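Local coordinates for D-glyceraldehyde dehydrogenase (NADP(+)) (Thermoplasma acidophilum, PDB 5IZD), which oxidises D-glyceraldehyde to (R)-glycerate with NADP(+) in the non-phosphorylated Entner-Doudoroff pathway, working as a homotetramer, at residues Ala260-Ala265 with Tyr294-Ser299; Gln328-Ile333 with Ala384-Ala389; Glu396-Leu401 with Pro418-Glu423. All blocks are in the same frame, centred on the assembly; numbering follows the deposited sequence.

The three contacts follow one another along the chain and are built on the same seven-stranded mixed sheet. Their centres lie about 22 Å (interactions 1 and 2), 19 Å (1 and 3) and 28 Å (2 and 3) apart. Strand 386-392 links them. It begins in interaction 2, and its Ala389 CB meets Met298 CE of interaction 1 at 3.6 Å. The chain then runs on into helix 395-403 of interaction 3. Ala389 and Lys391 touch helix 294-305, whereas Arg390 and Ile392 touch helix 395-403. Interactions 1 and 3 therefore flank opposite faces of the sheet, as expected of a layered alpha/beta fold. The Thr330 side chain of interaction 2 is about 11 Å from bound NADP.

Interaction 1 of 3, residues Ala260-Ala265 with Tyr294-Ser299; sequences ADMDNA and YDTFMS
Met262 and Phe297 carry the apolar part of this contact between the starts of helices 262-274 and 294-305. The Met262 chain bends at both chi2 (-69°) and chi3 (-65°), which brings its methyl group to the second helix. Met262 CE sits 3.8 Å from Phe297 CA and 3.9 Å from Phe297 CD2, so it touches backbone and ring together. The methyl approaches the ring obliquely. Ala265 comes from another side. Its CB meets the ring edge, close to the ring plane, 3.9 Å from Phe297 CE2. At the exposed border, Thr296 CG2 lies 4.1 Å from Met262 CE.

Helix 262-274 is the crossover of a beta-alpha-beta unit that joins the neighbouring parallel strands 252-256 and 284-290. Phe297 packs on Leu287 and Val289 of the second strand and on Leu266 and Leu269 of the helix. Its ring is thus wedged between helix and sheet.

Polar bonds stay to the side of this apolar patch. Asp261 is the N-cap of helix 262-274, and its OD1 accepts from Asn264 N at 2.8 Å. The Asn264 side-chain oxygen OD1 bonds to Leu482 N of the second subunit. Asp263 forms a salt bridge with Arg300 on helix 294-305.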
ATOM      1  N   ALA A 260      15.130 -20.502  27.563  1.00 40.76           N
ATOM      2  CA  ALA A 260      15.305 -19.045  27.570  1.00 40.14           C
ATOM      3  C   ALA A 260      16.668 -18.619  28.104  1.00 40.49           C
ATOM      4  O   ALA A 260      17.242 -19.308  28.949  1.00 41.68           O
ATOM      5  CB  ALA A 260      14.224 -18.391  28.436  1.00 39.28           C
ATOM      6  N   ASP A 261      17.162 -17.466  27.667  1.00 39.80           N
ATOM      7  CA  ASP A 261      18.295 -16.860  28.327  1.00 40.29           C
ATOM      8  C   ASP A 261      17.823 -16.179  29.662  1.00 40.05           C
ATOM      9  O   ASP A 261      17.078 -15.212  29.637  1.00 38.11           O
ATOM     10  CB  ASP A 261      19.007 -15.826  27.452  1.00 40.38           C
ATOM     11  CG  ASP A 261      20.188 -15.171  28.227  1.00 41.18           C
ATOM     12  OD1 ASP A 261      20.001 -14.252  29.094  1.00 40.68           O
ATOM     13  OD2 ASP A 261      21.312 -15.656  28.035  1.00 42.03           O
ATOM     14  N   MET A 262      18.297 -16.711  30.778  1.00 41.14           N
ATOM     15  CA  MET A 262      17.801 -16.347  32.113  1.00 41.90           C
ATOM     16  C   MET A 262      17.988 -14.858  32.447  1.00 40.48           C
ATOM     17  O   MET A 262      17.060 -14.203  32.905  1.00 39.96           O
ATOM     18  CB  MET A 262      18.500 -17.179  33.193  1.00 43.96           C
ATOM     19  CG  MET A 262      18.160 -18.669  33.184  1.00 45.59           C
ATOM     20  SD  MET A 262      16.459 -19.001  33.679  1.00 47.93           S
ATOM     21  CE  MET A 262      16.577 -18.419  35.393  1.00 46.74           C
ATOM     22  N   ASP A 263      19.195 -14.356  32.213  1.00 40.06           N
ATOM     23  CA  ASP A 263      19.530 -12.968  32.467  1.00 39.45           C
ATOM     24  C   ASP A 263      18.638 -12.058  31.667  1.00 37.62           C
ATOM     25  O   ASP A 263      18.109 -11.121  32.190  1.00 36.58           O
ATOM     26  CB  ASP A 263      21.008 -12.650  32.141  1.00 40.84           C
ATOM     27  CG  ASP A 263      21.981 -13.122  33.235  1.00 42.55           C
ATOM     28  OD1 ASP A 263      21.548 -13.481  34.344  1.00 42.82           O
ATOM     29  OD2 ASP A 263      23.204 -13.140  32.971  1.00 44.44           O
ATOM     30  N   ASN A 264      18.449 -12.349  30.386  1.00 36.36           N
ATOM     31  CA  ASN A 264      17.636 -11.453  29.574  1.00 35.05           C
ATOM     32  C   ASN A 264      16.168 -11.445  29.982  1.00 33.94           C
ATOM     33  O   ASN A 264      15.543 -10.393  30.006  1.00 33.00           O
ATOM     34  CB  ASN A 264      17.848 -11.711  28.073  1.00 34.84           C
ATOM     35  CG  ASN A 264      19.191 -11.168  27.610  1.00 35.25           C
ATOM     36  OD1 ASN A 264      19.770 -10.261  28.255  1.00 34.67           O
ATOM     37  ND2 ASN A 264      19.713 -11.723  26.501  1.00 35.35           N
ATOM     38  N   ALA A 265      15.661 -12.631  30.334  1.00 33.83           N
ATOM     39  CA  ALA A 265      14.277 -12.785  30.733  1.00 33.19           C
ATOM     40  C   ALA A 265      14.021 -12.004  32.024  1.00 32.89           C
ATOM     41  O   ALA A 265      13.038 -11.279  32.107  1.00 32.30           O
ATOM     42  CB  ALA A 265      13.939 -14.233  30.917  1.00 33.45           C
ATOM     43  N   TYR A 294      11.519 -22.955  36.837  1.00 40.29           N
ATOM     44  CA  TYR A 294      10.644 -22.157  37.665  1.00 39.85           C
ATOM     45  C   TYR A 294      11.309 -21.821  39.011  1.00 40.63           C
ATOM     46  O   TYR A 294      11.280 -20.665  39.422  1.00 39.13           O
ATOM     47  CB  TYR A 294       9.299 -22.875  37.871  1.00 40.10           C
ATOM     48  CG  TYR A 294       8.306 -22.159  38.766  1.00 39.84           C
ATOM     49  CD1 TYR A 294       8.378 -22.295  40.159  1.00 40.67           C
ATOM     50  CD2 TYR A 294       7.324 -21.334  38.250  1.00 39.23           C
ATOM     51  CE1 TYR A 294       7.497 -21.631  41.002  1.00 40.48           C
ATOM     52  CE2 TYR A 294       6.436 -20.637  39.091  1.00 39.16           C
ATOM     53  CZ  TYR A 294       6.518 -20.807  40.451  1.00 39.80           C
ATOM     54  OH  TYR A 294       5.689 -20.144  41.330  1.00 39.92           O
ATOM     55  N   ASP A 295      11.940 -22.800  39.653  1.00 41.87           N
ATOM     56  CA  ASP A 295      12.500 -22.565  41.008  1.00 43.25           C
ATOM     57  C   ASP A 295      13.670 -21.579  41.005  1.00 42.63           C
ATOM     58  O   ASP A 295      13.676 -20.623  41.801  1.00 42.11           O
ATOM     59  CB  ASP A 295      12.921 -23.870  41.684  1.00 45.04           C
ATOM     60  CG  ASP A 295      11.734 -24.777  42.007  1.00 46.22           C
ATOM     61  OD1 ASP A 295      10.647 -24.314  42.418  1.00 46.73           O
ATOM     62  OD2 ASP A 295      11.883 -25.990  41.855  1.00 48.52           O
ATOM     63  N   THR A 296      14.636 -21.791  40.101  1.00 42.20           N
ATOM     64  CA  THR A 296      15.726 -20.807  39.928  1.00 41.77           C
ATOM     65  C   THR A 296      15.214 -19.455  39.486  1.00 40.25           C
ATOM     66  O   THR A 296      15.626 -18.420  40.085  1.00 39.94           O
ATOM     67  CB  THR A 296      16.795 -21.232  38.928  1.00 42.24           C
ATOM     68  OG1 THR A 296      17.412 -22.382  39.439  1.00 43.47           O
ATOM     69  CG2 THR A 296      17.903 -20.189  38.816  1.00 42.24           C
ATOM     70  N   PHE A 297      14.319 -19.454  38.490  1.00 38.93           N
ATOM     71  CA  PHE A 297      13.759 -18.199  37.993  1.00 37.77           C
ATOM     72  C   PHE A 297      13.097 -17.373  39.129  1.00 37.19           C
ATOM     73  O   PHE A 297      13.441 -16.200  39.338  1.00 36.69           O
ATOM     74  CB  PHE A 297      12.778 -18.411  36.831  1.00 37.18           C
ATOM     75  CG  PHE A 297      12.397 -17.133  36.130  1.00 36.35           C
ATOM     76  CD1 PHE A 297      11.392 -16.316  36.624  1.00 35.95           C
ATOM     77  CD2 PHE A 297      13.061 -16.729  34.995  1.00 36.16           C
ATOM     78  CE1 PHE A 297      11.049 -15.140  35.980  1.00 35.21           C
ATOM     79  CE2 PHE A 297      12.739 -15.549  34.356  1.00 35.45           C
ATOM     80  CZ  PHE A 297      11.723 -14.764  34.830  1.00 35.02           C
ATOM     81  N   MET A 298      12.165 -17.983  39.848  1.00 37.09           N
ATOM     82  CA  MET A 298      11.437 -17.263  40.907  1.00 36.96           C
ATOM     83  C   MET A 298      12.322 -16.749  42.039  1.00 37.25           C
ATOM     84  O   MET A 298      12.084 -15.660  42.543  1.00 36.59           O
ATOM     85  CB  MET A 298      10.351 -18.134  41.527  1.00 37.32           C
ATOM     86  CG  MET A 298       9.226 -18.492  40.572  1.00 37.09           C
ATOM     87  SD  MET A 298       8.554 -17.114  39.660  1.00 36.33           S
ATOM     88  CE  MET A 298       7.812 -16.139  41.003  1.00 36.39           C
ATOM     89  N   SER A 299      13.335 -17.536  42.395  1.00 37.92           N
ATOM     90  CA  SER A 299      14.329 -17.174  43.415  1.00 38.56           C
ATOM     91  C   SER A 299      15.128 -15.937  42.958  1.00 38.11           C
ATOM     92  O   SER A 299      15.238 -14.953  43.678  1.00 37.75           O
ATOM     93  CB  SER A 299      15.238 -18.403  43.619  1.00 39.64           C
ATOM     94  OG  SER A 299      16.376 -18.115  44.391  1.00 40.50           O
TER

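Interaction 2 of 3, residues Gln328-Ile333 with Ala384-Ala389; sequences QATSEI and APVIGA
Thr330 meets Ala384 and Val386 with both branches of its side chain. Its CB points from helix 324-339 toward the beginning of strand 386-392. The chi1 of -52° sets the hydroxyl beside the backbone N and sends CG2 anti to that N. The two branches then straddle the Ala384 methyl. Ala384 CB lies 3.4 Å from Thr330 OG1 and 3.7 Å from Thr330 CG2.

The same Thr330 methyl reaches the strand proper, where CG2 stands 4.0 Å from Val386 CG2. In Val386 it is CG1 that lies anti to the backbone N (chi1 -180°). CG2 is the branch beside that N, and it faces the helix. The two side chains lie alongside each other, pointing opposite ways, and touch by one methyl each.

The chain makes an inverse gamma turn centred on Pro385, closed by a weak bond of 2.8 Å from Val386 N to Ala384 O. The turn leads straight into the strand, and both Ala384 and Val386 point their CB atoms at the helix. Lys273 NZ, from helix 262-274, bonds to Val386 O and weakly to Ala384 O. Ile382, which probably binds NADP(+) by analogy with relatives, lies close to Ala384.

Thr330 is buried, and its hydroxyl, the polar side-chain atom of the contact, is bonded to Ala326 O in its own helix, while Leu321 and Phe363 also pack on this threonine. No hydrogen bond joins the two segments. Across them the contact therefore rests on van der Waals packing of small branches, and the threonine hydroxyl takes its polar partner from its own helix.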
ATOM      1  N   GLN A 328      -5.540   1.907  47.681  1.00 35.44           N
ATOM      2  CA  GLN A 328      -6.569   1.097  48.291  1.00 36.36           C
ATOM      3  C   GLN A 328      -6.912  -0.123  47.401  1.00 35.50           C
ATOM      4  O   GLN A 328      -7.104  -1.195  47.903  1.00 35.41           O
ATOM      5  CB  GLN A 328      -7.857   1.898  48.525  1.00 38.01           C
ATOM      6  CG  GLN A 328      -8.899   1.136  49.355  1.00 40.12           C
ATOM      7  CD  GLN A 328     -10.233   1.867  49.545  1.00 41.93           C
ATOM      8  OE1 GLN A 328     -10.320   2.801  50.312  1.00 44.28           O
ATOM      9  NE2 GLN A 328     -11.283   1.412  48.865  1.00 42.49           N
ATOM     10  N   ALA A 329      -7.057   0.093  46.096  1.00 34.48           N
ATOM     11  CA  ALA A 329      -7.451  -0.980  45.190  1.00 33.96           C
ATOM     12  C   ALA A 329      -6.359  -2.091  45.166  1.00 33.64           C
ATOM     13  O   ALA A 329      -6.659  -3.251  45.240  1.00 33.61           O
ATOM     14  CB  ALA A 329      -7.768  -0.420  43.795  1.00 33.25           C
ATOM     15  N   THR A 330      -5.096  -1.697  45.116  1.00 33.29           N
ATOM     16  CA  THR A 330      -4.000  -2.619  45.160  1.00 33.11           C
ATOM     17  C   THR A 330      -4.006  -3.445  46.446  1.00 33.98           C
ATOM     18  O   THR A 330      -3.813  -4.665  46.371  1.00 33.71           O
ATOM     19  CB  THR A 330      -2.673  -1.875  44.953  1.00 32.67           C
ATOM     20  OG1 THR A 330      -2.744  -1.074  43.780  1.00 31.84           O
ATOM     21  CG2 THR A 330      -1.521  -2.820  44.861  1.00 32.59           C
ATOM     22  N   SER A 331      -4.271  -2.825  47.609  1.00 34.94           N
ATOM     23  CA  SER A 331      -4.350  -3.586  48.881  1.00 36.16           C
ATOM     24  C   SER A 331      -5.460  -4.597  48.905  1.00 36.87           C
ATOM     25  O   SER A 331      -5.275  -5.669  49.408  1.00 37.16           O
ATOM     26  CB  SER A 331      -4.544  -2.696  50.142  1.00 36.86           C
ATOM     27  OG  SER A 331      -3.623  -1.664  50.060  1.00 36.97           O
ATOM     28  N   GLU A 332      -6.620  -4.220  48.389  1.00 37.63           N
ATOM     29  CA  GLU A 332      -7.768  -5.126  48.257  1.00 38.67           C
ATOM     30  C   GLU A 332      -7.438  -6.359  47.410  1.00 38.34           C
ATOM     31  O   GLU A 332      -7.796  -7.441  47.802  1.00 38.46           O
ATOM     32  CB  GLU A 332      -8.963  -4.391  47.643  1.00 39.21           C
ATOM     33  CG  GLU A 332      -9.617  -3.414  48.632  1.00 40.89           C
ATOM     34  CD  GLU A 332     -10.599  -2.473  47.968  1.00 41.69           C
ATOM     35  OE1 GLU A 332     -10.708  -2.475  46.726  1.00 42.18           O
ATOM     36  OE2 GLU A 332     -11.240  -1.699  48.690  1.00 43.42           O
ATOM     37  N   ILE A 333      -6.766  -6.142  46.267  1.00 38.01           N
ATOM     38  CA  ILE A 333      -6.348  -7.189  45.341  1.00 38.17           C
ATOM     39  C   ILE A 333      -5.431  -8.154  46.106  1.00 39.00           C
ATOM     40  O   ILE A 333      -5.668  -9.353  46.115  1.00 39.14           O
ATOM     41  CB  ILE A 333      -5.682  -6.615  44.053  1.00 37.49           C
ATOM     42  CG1 ILE A 333      -6.751  -6.113  43.061  1.00 37.28           C
ATOM     43  CG2 ILE A 333      -4.917  -7.666  43.254  1.00 37.40           C
ATOM     44  CD1 ILE A 333      -6.240  -5.062  42.060  1.00 36.47           C
ATOM     45  N   ALA A 384      -0.368  -2.391  38.872  1.00 30.27           N
ATOM     46  CA  ALA A 384       0.320  -2.114  40.156  1.00 30.29           C
ATOM     47  C   ALA A 384       1.461  -3.138  40.245  1.00 30.14           C
ATOM     48  O   ALA A 384       1.520  -4.032  39.404  1.00 29.78           O
ATOM     49  CB  ALA A 384      -0.642  -2.218  41.321  1.00 30.60           C
ATOM     50  N   PRO A 385       2.385  -3.005  41.213  1.00 30.20           N
ATOM     51  CA  PRO A 385       3.607  -3.825  41.130  1.00 30.24           C
ATOM     52  C   PRO A 385       3.468  -5.263  41.717  1.00 30.51           C
ATOM     53  O   PRO A 385       4.263  -5.689  42.541  1.00 30.82           O
ATOM     54  CB  PRO A 385       4.625  -2.964  41.891  1.00 30.57           C
ATOM     55  CG  PRO A 385       3.788  -2.320  42.933  1.00 30.82           C
ATOM     56  CD  PRO A 385       2.503  -1.962  42.254  1.00 30.48           C
ATOM     57  N   VAL A 386       2.474  -5.997  41.231  1.00 30.22           N
ATOM     58  CA  VAL A 386       2.027  -7.244  41.802  1.00 30.60           C
ATOM     59  C   VAL A 386       1.921  -8.264  40.651  1.00 30.52           C
ATOM     60  O   VAL A 386       1.336  -7.947  39.615  1.00 29.88           O
ATOM     61  CB  VAL A 386       0.602  -7.115  42.406  1.00 30.67           C
ATOM     62  CG1 VAL A 386       0.149  -8.437  43.004  1.00 31.08           C
ATOM     63  CG2 VAL A 386       0.498  -5.996  43.437  1.00 30.89           C
ATOM     64  N   ILE A 387       2.448  -9.472  40.830  1.00 31.14           N
ATOM     65  CA  ILE A 387       2.316 -10.492  39.808  1.00 31.32           C
ATOM     66  C   ILE A 387       2.268 -11.874  40.457  1.00 32.25           C
ATOM     67  O   ILE A 387       2.933 -12.125  41.439  1.00 32.57           O
ATOM     68  CB  ILE A 387       3.438 -10.356  38.740  1.00 31.12           C
ATOM     69  CG1 ILE A 387       3.177 -11.265  37.514  1.00 31.01           C
ATOM     70  CG2 ILE A 387       4.811 -10.680  39.330  1.00 31.59           C
ATOM     71  CD1 ILE A 387       3.951 -10.875  36.266  1.00 30.62           C
ATOM     72  N   GLY A 388       1.445 -12.765  39.893  1.00 32.78           N
ATOM     73  CA  GLY A 388       1.448 -14.193  40.222  1.00 33.60           C
ATOM     74  C   GLY A 388       2.172 -14.955  39.155  1.00 33.91           C
ATOM     75  O   GLY A 388       2.202 -14.498  37.983  1.00 33.32           O
ATOM     76  N   ALA A 389       2.696 -16.131  39.545  1.00 34.82           N
ATOM     77  CA  ALA A 389       3.467 -16.990  38.695  1.00 35.32           C
ATOM     78  C   ALA A 389       2.919 -18.416  38.749  1.00 36.73           C
ATOM     79  O   ALA A 389       2.415 -18.875  39.772  1.00 36.91           O
ATOM     80  CB  ALA A 389       4.927 -16.989  39.083  1.00 35.40           C
TER

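Interaction 3 of 3, residues Glu396-Leu401 with Pro418-Glu423; sequences EEMYDL and PNIIFE
Helices 396-401 and 418-423 run in roughly the same direction, their axes 12.3 Å apart and crossing at -28°, and the long side chains of Tyr399 and Glu423 bridge the gap. Tyr399 OH donates to Glu423 OE2 at 2.9 Å. It meets the anti lone pair of that oxygen, the one away from OE1. The oxygen lies at the ring edge, in the ring plane, yet the carboxylate is turned 79° to the ring. Glu423 CG is anti to the backbone N (chi1 -177°) and the chain is extended beyond it. Its stem therefore runs across the phenol end, with CG 3.4 Å from Tyr399 OH.

The two helices lie on one face of the catalytic-domain sheet, and strand 410-414 comes between them in the chain. Beside the polar pair, the Met398 chain, extended until it bends at chi3, brings CE to 4.2 Å from Ile420 CG2. Met398 and Ile420 both pack on Trp257.

Glu423 OE1 has another partner, His129 NE2 of the fourth subunit. A phenylalanine in place of Tyr399 would probably leave Glu423 OE2 without its donor and its carboxylate less firmly set for that bond between subunits.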
ATOM      1  N   GLU A 396       1.587 -26.159  23.634  1.00 37.46           N
ATOM      2  CA  GLU A 396       0.132 -26.034  23.447  1.00 37.31           C
ATOM      3  C   GLU A 396      -0.529 -25.423  24.697  1.00 36.93           C
ATOM      4  O   GLU A 396      -1.437 -24.620  24.558  1.00 36.02           O
ATOM      5  CB  GLU A 396      -0.563 -27.380  23.146  1.00 37.97           C
ATOM      6  N   GLU A 397      -0.114 -25.908  25.872  1.00 37.72           N
ATOM      7  CA  GLU A 397      -0.619 -25.466  27.181  1.00 38.22           C
ATOM      8  C   GLU A 397      -0.318 -23.952  27.354  1.00 37.19           C
ATOM      9  O   GLU A 397      -1.221 -23.193  27.684  1.00 36.88           O
ATOM     10  CB  GLU A 397      -0.035 -26.335  28.315  1.00 39.56           C
ATOM     11  CG  GLU A 397      -0.289 -25.766  29.707  1.00 40.26           C
ATOM     12  CD  GLU A 397       0.670 -26.246  30.797  1.00 41.26           C
ATOM     13  OE1 GLU A 397       0.189 -26.349  31.951  1.00 41.85           O
ATOM     14  OE2 GLU A 397       1.883 -26.467  30.520  1.00 41.79           O
ATOM     15  N   MET A 398       0.925 -23.556  27.059  1.00 36.89           N
ATOM     16  CA  MET A 398       1.400 -22.174  27.099  1.00 36.21           C
ATOM     17  C   MET A 398       0.498 -21.252  26.259  1.00 35.27           C
ATOM     18  O   MET A 398      -0.029 -20.253  26.813  1.00 34.32           O
ATOM     19  CB  MET A 398       2.851 -22.080  26.639  1.00 36.57           C
ATOM     20  CG  MET A 398       3.483 -20.703  26.813  1.00 36.24           C
ATOM     21  SD  MET A 398       5.191 -20.596  26.252  1.00 36.67           S
ATOM     22  CE  MET A 398       4.970 -20.320  24.498  1.00 36.91           C
ATOM     23  N   TYR A 399       0.223 -21.638  25.009  1.00 34.68           N
ATOM     24  CA  TYR A 399      -0.654 -20.853  24.157  1.00 34.11           C
ATOM     25  C   TYR A 399      -2.039 -20.712  24.741  1.00 33.96           C
ATOM     26  O   TYR A 399      -2.623 -19.610  24.719  1.00 33.21           O
ATOM     27  CB  TYR A 399      -0.843 -21.466  22.744  1.00 34.34           C
ATOM     28  CG  TYR A 399       0.389 -21.591  21.867  1.00 34.57           C
ATOM     29  CD1 TYR A 399       1.457 -20.741  22.014  1.00 34.23           C
ATOM     30  CD2 TYR A 399       0.466 -22.606  20.871  1.00 35.19           C
ATOM     31  CE1 TYR A 399       2.566 -20.852  21.228  1.00 34.60           C
ATOM     32  CE2 TYR A 399       1.588 -22.718  20.058  1.00 35.49           C
ATOM     33  CZ  TYR A 399       2.637 -21.807  20.239  1.00 35.28           C
ATOM     34  OH  TYR A 399       3.790 -21.850  19.503  1.00 35.79           O
ATOM     35  N   ASP A 400      -2.580 -21.827  25.226  1.00 34.62           N
ATOM     36  CA  ASP A 400      -3.969 -21.839  25.747  1.00 34.98           C
ATOM     37  C   ASP A 400      -4.135 -20.986  27.024  1.00 34.20           C
ATOM     38  O   ASP A 400      -5.139 -20.317  27.185  1.00 33.83           O
ATOM     39  CB  ASP A 400      -4.457 -23.268  26.059  1.00 36.12           C
ATOM     40  CG  ASP A 400      -4.739 -24.082  24.806  1.00 36.98           C
ATOM     41  OD1 ASP A 400      -4.869 -23.509  23.705  1.00 36.96           O
ATOM     42  OD2 ASP A 400      -4.849 -25.310  24.939  1.00 38.38           O
ATOM     43  N   LEU A 401      -3.161 -21.067  27.911  1.00 34.10           N
ATOM     44  CA  LEU A 401      -3.166 -20.291  29.123  1.00 33.72           C
ATOM     45  C   LEU A 401      -3.079 -18.767  28.814  1.00 32.62           C
ATOM     46  O   LEU A 401      -3.814 -17.956  29.422  1.00 32.15           O
ATOM     47  CB  LEU A 401      -2.050 -20.717  30.069  1.00 34.24           C
ATOM     48  CG  LEU A 401      -2.227 -22.113  30.668  1.00 35.36           C
ATOM     49  CD1 LEU A 401      -0.933 -22.453  31.367  1.00 35.86           C
ATOM     50  CD2 LEU A 401      -3.362 -22.284  31.676  1.00 35.79           C
ATOM     51  N   PRO A 418      13.158 -21.646  17.252  1.00 36.59           N
ATOM     52  CA  PRO A 418      12.572 -20.880  16.174  1.00 36.10           C
ATOM     53  C   PRO A 418      11.172 -21.319  15.845  1.00 35.83           C
ATOM     54  O   PRO A 418      10.366 -20.519  15.436  1.00 35.32           O
ATOM     55  CB  PRO A 418      13.526 -21.135  15.000  1.00 36.71           C
ATOM     56  CG  PRO A 418      14.219 -22.430  15.359  1.00 37.63           C
ATOM     57  CD  PRO A 418      14.400 -22.306  16.826  1.00 37.50           C
ATOM     58  N   ASN A 419      10.871 -22.587  16.060  1.00 36.63           N
ATOM     59  CA  ASN A 419       9.541 -23.095  15.766  1.00 36.48           C
ATOM     60  C   ASN A 419       8.502 -22.554  16.712  1.00 35.84           C
ATOM     61  O   ASN A 419       7.390 -22.304  16.292  1.00 35.71           O
ATOM     62  CB  ASN A 419       9.556 -24.605  15.752  1.00 37.40           C
ATOM     63  CG  ASN A 419      10.465 -25.146  14.655  1.00 38.08           C
ATOM     64  OD1 ASN A 419      10.689 -24.485  13.624  1.00 38.02           O
ATOM     65  ND2 ASN A 419      11.030 -26.292  14.898  1.00 38.81           N
ATOM     66  N   ILE A 420       8.880 -22.337  17.951  1.00 35.54           N
ATOM     67  CA  ILE A 420       7.970 -21.717  18.906  1.00 35.09           C
ATOM     68  C   ILE A 420       7.761 -20.258  18.554  1.00 34.03           C
ATOM     69  O   ILE A 420       6.624 -19.833  18.523  1.00 33.91           O
ATOM     70  CB  ILE A 420       8.470 -21.860  20.343  1.00 35.40           C
ATOM     71  CG1 ILE A 420       8.533 -23.347  20.706  1.00 36.35           C
ATOM     72  CG2 ILE A 420       7.547 -21.107  21.291  1.00 34.81           C
ATOM     73  CD1 ILE A 420       9.107 -23.587  22.106  1.00 36.80           C
ATOM     74  N   ILE A 421       8.826 -19.525  18.215  1.00 33.71           N
ATOM     75  CA  ILE A 421       8.734 -18.115  17.851  1.00 32.91           C
ATOM     76  C   ILE A 421       7.803 -17.842  16.634  1.00 32.70           C
ATOM     77  O   ILE A 421       6.891 -17.013  16.702  1.00 31.93           O
ATOM     78  CB  ILE A 421      10.130 -17.473  17.581  1.00 32.94           C
ATOM     79  CG1 ILE A 421      10.972 -17.359  18.874  1.00 33.24           C
ATOM     80  CG2 ILE A 421       9.975 -16.075  16.968  1.00 32.26           C
ATOM     81  CD1 ILE A 421      12.469 -17.205  18.639  1.00 33.63           C
ATOM     82  N   PHE A 422       8.052 -18.517  15.514  1.00 33.36           N
ATOM     83  CA  PHE A 422       7.208 -18.342  14.327  1.00 33.37           C
ATOM     84  C   PHE A 422       5.776 -18.846  14.538  1.00 33.42           C
ATOM     85  O   PHE A 422       4.808 -18.246  14.063  1.00 33.14           O
ATOM     86  CB  PHE A 422       7.849 -19.034  13.110  1.00 34.09           C
ATOM     87  CG  PHE A 422       9.100 -18.363  12.632  1.00 34.34           C
ATOM     88  CD1 PHE A 422       9.046 -17.105  12.033  1.00 34.20           C
ATOM     89  CD2 PHE A 422      10.324 -18.960  12.774  1.00 35.09           C
ATOM     90  CE1 PHE A 422      10.199 -16.467  11.569  1.00 34.29           C
ATOM     91  CE2 PHE A 422      11.468 -18.334  12.310  1.00 35.44           C
ATOM     92  CZ  PHE A 422      11.409 -17.091  11.705  1.00 34.90           C
ATOM     93  N   GLU A 423       5.618 -19.945  15.250  1.00 34.21           N
ATOM     94  CA  GLU A 423       4.287 -20.453  15.522  1.00 34.49           C
ATOM     95  C   GLU A 423       3.484 -19.545  16.478  1.00 33.67           C
ATOM     96  O   GLU A 423       2.314 -19.272  16.227  1.00 33.13           O
ATOM     97  CB  GLU A 423       4.365 -21.905  16.057  1.00 35.93           C
ATOM     98  CG  GLU A 423       2.978 -22.513  16.302  1.00 36.59           C
ATOM     99  CD  GLU A 423       3.015 -23.929  16.773  1.00 37.89           C
ATOM    100  OE1 GLU A 423       2.583 -24.720  15.915  1.00 39.34           O
ATOM    101  OE2 GLU A 423       3.481 -24.233  17.919  1.00 38.17           O
TER